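Local coordinates for protein aldolase (PDB 6VOQ) that belongs to the class II aldolase/adducin family, carries a zinc site built from three histidines and a glutamate, and assembles from four copies, at residues C89-V93 / S168-T174; L109-I115 / D128-V132; R116-P120 / I195-T199. All coordinates share one frame; numbering follows the deposited sequence.

Contact 1 of 3, residues C89-V93 / S168-T174; sequences CKAIV and SSLREAT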
# COMPACT_ATOMS: atom_id res chain seq x y z
N CYS A 89 30.75 4.72 -7.57
CA CYS A 89 29.56 3.88 -7.56
C CYS A 89 29.95 2.49 -7.07
O CYS A 89 30.72 1.79 -7.73
CB CYS A 89 28.96 3.83 -8.96
SG CYS A 89 27.60 2.68 -9.11
N LYS A 90 29.41 2.09 -5.92
CA LYS A 90 29.70 0.79 -5.34
C LYS A 90 28.51 -0.16 -5.37
O LYS A 90 28.67 -1.34 -5.01
CB LYS A 90 30.18 0.95 -3.89
CG LYS A 90 31.32 1.93 -3.71
CD LYS A 90 32.57 1.48 -4.46
CE LYS A 90 33.74 2.44 -4.21
NZ LYS A 90 35.01 1.99 -4.87
N ALA A 91 27.34 0.32 -5.77
CA ALA A 91 26.12 -0.46 -5.76
C ALA A 91 25.09 0.26 -6.60
O ALA A 91 25.04 1.49 -6.63
CB ALA A 91 25.58 -0.69 -4.34
N ILE A 92 24.26 -0.53 -7.27
CA ILE A 92 23.23 -0.04 -8.17
C ILE A 92 21.94 -0.75 -7.86
O ILE A 92 21.91 -1.98 -7.72
CB ILE A 92 23.61 -0.25 -9.65
CG1 ILE A 92 24.77 0.65 -10.06
CG2 ILE A 92 22.41 0.05 -10.55
CD1 ILE A 92 25.09 0.52 -11.54
N VAL A 93 20.86 0.02 -7.74
CA VAL A 93 19.52 -0.50 -7.56
C VAL A 93 18.74 -0.13 -8.82
O VAL A 93 18.65 1.04 -9.18
CB VAL A 93 18.85 0.07 -6.30
CG1 VAL A 93 17.33 -0.14 -6.33
CG2 VAL A 93 19.46 -0.57 -5.07
N SER A 168 26.97 4.54 -2.58
CA SER A 168 28.25 4.12 -2.02
C SER A 168 28.17 2.77 -1.34
O SER A 168 29.20 2.23 -0.94
CB SER A 168 28.76 5.17 -1.03
OG SER A 168 27.79 5.42 -0.02
N SER A 169 26.96 2.24 -1.18
CA SER A 169 26.72 0.88 -0.71
C SER A 169 25.35 0.46 -1.24
O SER A 169 24.62 1.28 -1.82
CB SER A 169 26.80 0.80 0.81
OG SER A 169 25.67 1.40 1.41
N LEU A 170 24.99 -0.81 -1.04
CA LEU A 170 23.66 -1.23 -1.47
C LEU A 170 22.58 -0.56 -0.63
O LEU A 170 21.55 -0.14 -1.17
CB LEU A 170 23.51 -2.75 -1.40
CG LEU A 170 22.24 -3.28 -2.07
CD1 LEU A 170 22.08 -2.77 -3.52
CD2 LEU A 170 22.19 -4.80 -2.03
N ARG A 171 22.79 -0.42 0.67
CA ARG A 171 21.76 0.22 1.48
C ARG A 171 21.62 1.70 1.13
O ARG A 171 20.51 2.24 1.15
CB ARG A 171 22.05 0.06 2.98
CG ARG A 171 20.94 0.63 3.86
CD ARG A 171 20.88 -0.03 5.22
NE ARG A 171 20.51 -1.45 5.16
CZ ARG A 171 19.28 -1.90 4.93
NH1 ARG A 171 18.28 -1.04 4.73
NH2 ARG A 171 19.05 -3.21 4.89
N GLU A 172 22.73 2.37 0.83
CA GLU A 172 22.66 3.78 0.47
C GLU A 172 21.99 3.96 -0.89
O GLU A 172 21.20 4.89 -1.08
CB GLU A 172 24.05 4.40 0.48
CG GLU A 172 24.07 5.90 0.75
CD GLU A 172 24.68 6.70 -0.40
OE1 GLU A 172 25.24 6.09 -1.34
OE2 GLU A 172 24.59 7.95 -0.37
N ALA A 173 22.28 3.07 -1.84
CA ALA A 173 21.60 3.11 -3.13
C ALA A 173 20.11 2.81 -2.96
O ALA A 173 19.27 3.41 -3.63
CB ALA A 173 22.25 2.13 -4.10
N THR A 174 19.77 1.90 -2.04
CA THR A 174 18.36 1.62 -1.78
C THR A 174 17.67 2.82 -1.15
O THR A 174 16.54 3.15 -1.50
CB THR A 174 18.24 0.41 -0.88
OG1 THR A 174 18.94 -0.69 -1.48
CG2 THR A 174 16.79 0.05 -0.69

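Contact 2 of 3, residues L109-I115 / D128-V132; sequences LDPHNCI and DVPVV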
# COMPACT_ATOMS: atom_id res chain seq x y z
N LEU A 109 9.70 15.45 -20.72
CA LEU A 109 10.61 15.47 -19.59
C LEU A 109 11.88 16.25 -19.92
O LEU A 109 12.41 16.16 -21.03
CB LEU A 109 11.00 14.05 -19.18
CG LEU A 109 9.97 13.13 -18.55
CD1 LEU A 109 10.68 11.84 -18.24
CD2 LEU A 109 9.36 13.75 -17.28
N ASP A 110 12.37 17.01 -18.95
CA ASP A 110 13.69 17.61 -19.08
C ASP A 110 14.74 16.51 -19.11
O ASP A 110 14.93 15.83 -18.09
CB ASP A 110 13.93 18.58 -17.93
CG ASP A 110 15.18 19.44 -18.12
OD1 ASP A 110 16.11 19.02 -18.84
OD2 ASP A 110 15.23 20.53 -17.50
N PRO A 111 15.43 16.28 -20.22
CA PRO A 111 16.35 15.13 -20.29
C PRO A 111 17.58 15.27 -19.41
O PRO A 111 18.27 14.26 -19.18
CB PRO A 111 16.74 15.07 -21.78
CG PRO A 111 16.62 16.50 -22.23
CD PRO A 111 15.46 17.09 -21.45
N HIS A 112 17.89 16.47 -18.93
CA HIS A 112 19.03 16.66 -18.05
C HIS A 112 18.66 16.66 -16.58
O HIS A 112 19.54 16.47 -15.73
CB HIS A 112 19.75 17.97 -18.35
CG HIS A 112 20.06 18.20 -19.80
ND1 HIS A 112 21.14 17.62 -20.43
CD2 HIS A 112 19.44 18.96 -20.73
CE1 HIS A 112 21.18 18.02 -21.69
NE2 HIS A 112 20.16 18.83 -21.90
N ASN A 113 17.39 16.89 -16.25
CA ASN A 113 16.99 17.05 -14.85
C ASN A 113 15.46 16.92 -14.83
O ASN A 113 14.74 17.91 -14.95
CB ASN A 113 17.46 18.39 -14.31
CG ASN A 113 17.00 18.63 -12.88
OD1 ASN A 113 16.72 17.68 -12.14
ND2 ASN A 113 16.93 19.90 -12.50
N CYS A 114 14.99 15.69 -14.67
CA CYS A 114 13.57 15.41 -14.82
C CYS A 114 12.78 15.64 -13.55
O CYS A 114 11.54 15.58 -13.59
CB CYS A 114 13.37 13.97 -15.27
SG CYS A 114 13.84 12.78 -14.03
N ILE A 115 13.43 15.87 -12.42
CA ILE A 115 12.73 16.11 -11.16
C ILE A 115 12.98 17.56 -10.75
O ILE A 115 14.09 17.92 -10.35
CB ILE A 115 13.17 15.13 -10.07
CG1 ILE A 115 13.06 13.70 -10.60
CG2 ILE A 115 12.29 15.29 -8.86
CD1 ILE A 115 13.20 12.66 -9.56
N ASP A 128 20.82 15.96 -9.80
CA ASP A 128 19.97 15.93 -10.98
C ASP A 128 19.84 14.50 -11.50
O ASP A 128 20.73 13.67 -11.34
CB ASP A 128 20.53 16.82 -12.09
CG ASP A 128 20.41 18.29 -11.78
OD1 ASP A 128 19.97 18.64 -10.66
OD2 ASP A 128 20.77 19.12 -12.65
N VAL A 129 18.71 14.25 -12.16
CA VAL A 129 18.40 12.94 -12.71
C VAL A 129 18.18 13.05 -14.22
O VAL A 129 17.13 13.54 -14.66
CB VAL A 129 17.18 12.32 -12.02
CG1 VAL A 129 16.92 10.94 -12.58
CG2 VAL A 129 17.39 12.26 -10.49
N PRO A 130 19.13 12.61 -15.04
CA PRO A 130 18.93 12.65 -16.49
C PRO A 130 17.99 11.55 -16.97
O PRO A 130 17.65 10.61 -16.25
CB PRO A 130 20.35 12.43 -17.04
CG PRO A 130 21.00 11.60 -16.00
CD PRO A 130 20.44 12.06 -14.67
N VAL A 131 17.56 11.69 -18.22
CA VAL A 131 16.61 10.77 -18.83
C VAL A 131 17.29 10.12 -20.02
O VAL A 131 17.85 10.81 -20.87
CB VAL A 131 15.32 11.48 -19.24
CG1 VAL A 131 14.37 10.49 -19.90
CG2 VAL A 131 14.66 12.12 -18.01
N VAL A 132 17.24 8.79 -20.07
CA VAL A 132 17.75 8.04 -21.20
C VAL A 132 16.56 7.77 -22.11
O VAL A 132 15.50 7.36 -21.61
CB VAL A 132 18.44 6.74 -20.76
CG1 VAL A 132 18.77 5.90 -21.98
CG2 VAL A 132 19.67 7.05 -19.92
O HOH W 1 21.76 18.33 -15.23

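Contact 3 of 3, residues R116-P120 / I195-T199; sequences RPFTP and IRYLT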
# COMPACT_ATOMS: atom_id res chain seq x y z
N ARG A 116 11.96 18.38 -10.86
CA ARG A 116 11.99 19.75 -10.40
C ARG A 116 11.80 19.79 -8.88
O ARG A 116 10.70 19.48 -8.40
CB ARG A 116 10.91 20.56 -11.10
CG ARG A 116 10.98 22.05 -10.88
CD ARG A 116 9.95 22.68 -11.78
NE ARG A 116 9.62 24.05 -11.46
CZ ARG A 116 8.50 24.64 -11.85
NH1 ARG A 116 7.61 23.96 -12.56
NH2 ARG A 116 8.28 25.91 -11.53
N PRO A 117 12.81 20.20 -8.12
CA PRO A 117 12.80 19.93 -6.67
C PRO A 117 11.83 20.82 -5.90
O PRO A 117 11.84 22.05 -6.02
CB PRO A 117 14.25 20.17 -6.25
CG PRO A 117 14.79 21.11 -7.27
CD PRO A 117 14.09 20.77 -8.57
N PHE A 118 10.98 20.17 -5.09
CA PHE A 118 10.15 20.81 -4.07
C PHE A 118 10.43 20.27 -2.68
O PHE A 118 9.72 20.63 -1.74
CB PHE A 118 8.66 20.63 -4.39
CG PHE A 118 8.29 19.23 -4.77
CD1 PHE A 118 8.08 18.26 -3.80
CD2 PHE A 118 8.18 18.87 -6.11
CE1 PHE A 118 7.75 16.95 -4.15
CE2 PHE A 118 7.85 17.57 -6.46
CZ PHE A 118 7.64 16.60 -5.48
N THR A 119 11.39 19.37 -2.53
CA THR A 119 11.90 18.88 -1.26
C THR A 119 13.40 18.80 -1.38
O THR A 119 13.93 18.60 -2.48
CB THR A 119 11.34 17.49 -0.91
OG1 THR A 119 11.45 16.64 -2.06
CG2 THR A 119 9.90 17.60 -0.49
N PRO A 120 14.14 18.99 -0.28
CA PRO A 120 15.60 19.12 -0.38
C PRO A 120 16.35 17.81 -0.55
O PRO A 120 17.52 17.85 -0.97
CB PRO A 120 15.97 19.78 0.96
CG PRO A 120 14.94 19.28 1.89
CD PRO A 120 13.66 19.18 1.10
N ILE A 195 2.38 24.30 -6.43
CA ILE A 195 3.44 23.76 -5.59
C ILE A 195 4.40 24.88 -5.22
O ILE A 195 4.76 25.72 -6.07
CB ILE A 195 4.16 22.62 -6.33
CG1 ILE A 195 3.16 21.50 -6.62
CG2 ILE A 195 5.38 22.12 -5.55
CD1 ILE A 195 3.64 20.51 -7.62
N ARG A 196 4.81 24.91 -3.95
CA ARG A 196 5.89 25.77 -3.46
C ARG A 196 7.22 25.10 -3.80
O ARG A 196 7.83 24.40 -2.99
CB ARG A 196 5.75 25.99 -1.96
CG ARG A 196 6.03 27.41 -1.45
CD ARG A 196 7.47 27.83 -1.66
NE ARG A 196 8.41 27.08 -0.83
CZ ARG A 196 9.72 27.29 -0.80
NH1 ARG A 196 10.28 28.23 -1.55
NH2 ARG A 196 10.49 26.54 -0.03
N TYR A 197 7.68 25.30 -5.03
CA TYR A 197 8.96 24.74 -5.45
C TYR A 197 10.11 25.39 -4.68
O TYR A 197 10.01 26.52 -4.18
CB TYR A 197 9.18 24.92 -6.95
CG TYR A 197 8.32 24.04 -7.82
CD1 TYR A 197 8.58 22.68 -7.93
CD2 TYR A 197 7.25 24.56 -8.54
CE1 TYR A 197 7.80 21.86 -8.73
CE2 TYR A 197 6.47 23.75 -9.34
CZ TYR A 197 6.75 22.41 -9.43
OH TYR A 197 5.97 21.61 -10.22
N LEU A 198 11.23 24.67 -4.58
CA LEU A 198 12.42 25.26 -3.98
C LEU A 198 12.99 26.31 -4.92
O LEU A 198 13.10 26.07 -6.13
CB LEU A 198 13.46 24.19 -3.67
CG LEU A 198 13.13 23.17 -2.58
CD1 LEU A 198 14.39 22.44 -2.12
CD2 LEU A 198 12.42 23.83 -1.42
N THR A 199 13.32 27.48 -4.38
CA THR A 199 13.89 28.55 -5.18
C THR A 199 15.26 28.13 -5.71
O THR A 199 15.86 27.15 -5.26
CB THR A 199 14.02 29.84 -4.38
OG1 THR A 199 15.03 29.68 -3.36
CG2 THR A 199 12.68 30.19 -3.73
O HOH W 2 12.76 23.90 -7.81

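Contact 1 of 3, residues C89-V93 / S168-T174
The methyl group of Ala91 presses against the start of helix 170-190, its CB 3.3 Å from the carbonyl carbon of Ser169 and 4.1 Å from CB of Leu170. With strand and helix backbones this near, the single methyl of alanine suits the gap. One turn on, CB of Ala173 lies against the carbonyl oxygen of Ala91. Val93, two residues along the strand and on the same face, turns its CG2 branch, anti to the carbonyl carbon and beside the backbone N, to the helix; it meets CD1 of Leu170 at 3.8 Å, the two side chains crossing at about a right angle, and OG1 of Thr174 at 3.6 Å. That hydroxyl is spent on its own helix: it bonds to O of Leu170 from above the carbonyl plane, while Thr174 N reaches the same oxygen from the opposite face. Here the helix packs on one face of the central sheet of the AraD-like fold, strand 91-93 and helix 170-174 running 35° apart. Strand 162-167, which leads into the helix, also pairs with strand 91-94. The helix start is fixed by Ser169, the N-cap, whose OG accepts from Glu172 N. Glu172 OE1 in turn takes the Ser168 N-H, nearly straight at 169°. Farther out, Ile14 of helix 4-20 packs on Leu170 and Thr174, and Leu33 of strand 30-34 touches Ala91 and Leu170.

Contact 2 of 3, residues L109-I115 / D128-V132
With chi1 at 177°, Asn113 holds its CG anti to the backbone N, while Asp128 has CG beside its own N (chi1 -71°); these rotations lay the amide flat on the carboxylate, the planes only 4° apart and the two CG atoms 3.6 Å from each other. Cys114 turns SG between its backbone N and carbonyl carbon, bringing the sulfur to CG1 of Val129 at 3.9 Å. Its CB meets CG2 of Val131 at 3.5 Å, and the same methyl also meets CD1 of Leu109, the leucine and valine side chains crossing at about a right angle. The small cysteine fits beside the neighbouring backbone, and beta-branched valines suit an extended segment.

Two backbone bonds join the segments: Val131 N donates to Pro111 O at 2.8 Å, and Cys114 N donates to Val129 O at 3.0 Å. An Asx turn, with Asp110 OD1 accepting from His112 N, shapes the chain around Pro111. Pro111, with no N-H to offer, can sit inside that turn while its carbonyl serves the neighbour. At the polar end a water donates to both His112 O and Asp128 OD2, tying the carboxylate to the loop.

Val129 and Ile115 reach inward to Leu180 of helix 170-190. Strand 131-132, at one edge of the sheet within this chain, runs parallel to strand 155-158, and Pro130 and Val132 pack against Leu149 of helix 140-149.

Contact 3 of 3, residues R116-P120 / I195-T199
The guanidinium of Arg116 lies flat on the ring of Tyr197, the planes 12° apart and CZ 3.6 Å from the ring centroid, a cation-pi stack. An extended chain from CG to NE carries the group there, and CD adds a CH-pi contact over the same face. CG2 of Ile195 covers the opposite face, so the tyrosine is held between a cation and an aliphatic branch. CE1 of the tyrosine meets the edge of the Phe118 ring, 4.0 Å from CD2, while CB of Phe118 touches CG2 of Ile195. Leu198 N donates to Pro117 O at 3.1 Å, and a water donates to that oxygen and to Leu198 O. The leucine, buried and wholly apolar, places CD1 3.8 Å from the carbonyl carbon of Thr119 and also near Pro120. Phe118 packs on Leu186 and Ile187 of helix 170-190. Asn160 of a second subunit donates its side-chain amide to the carbonyls of Phe118 and Arg196, so these two loops form part of a subunit interface. A tyrosine suits the middle because its electron-rich face can attract the positive charge, and the stack probably helps hold the guanidinium in place.

Contact 1 lies nearest the centre of the chain, with contact 2 about 20 Å and contact 3 about 25 Å from it, centre to centre. Contacts 1 and 2 meet the same mixed sheet, the first at inner strand 91-94 and the second at outermost strand 131-132. Helix 170-190 links all three: it begins in contact 1, and farther along it packs on Ile115 and Val129, then on Phe118. Segments 109-115 and 116-120 are consecutive, so one loop serves contacts 2 and 3, whose centres are 15 Å apart. In sequence both segments of contact 2 fall between those of contact 1, whereas contact 3 alternates with each, joining the loop before helix 121-125 to the one between helices 170-190 and 200-204 at a subunit interface.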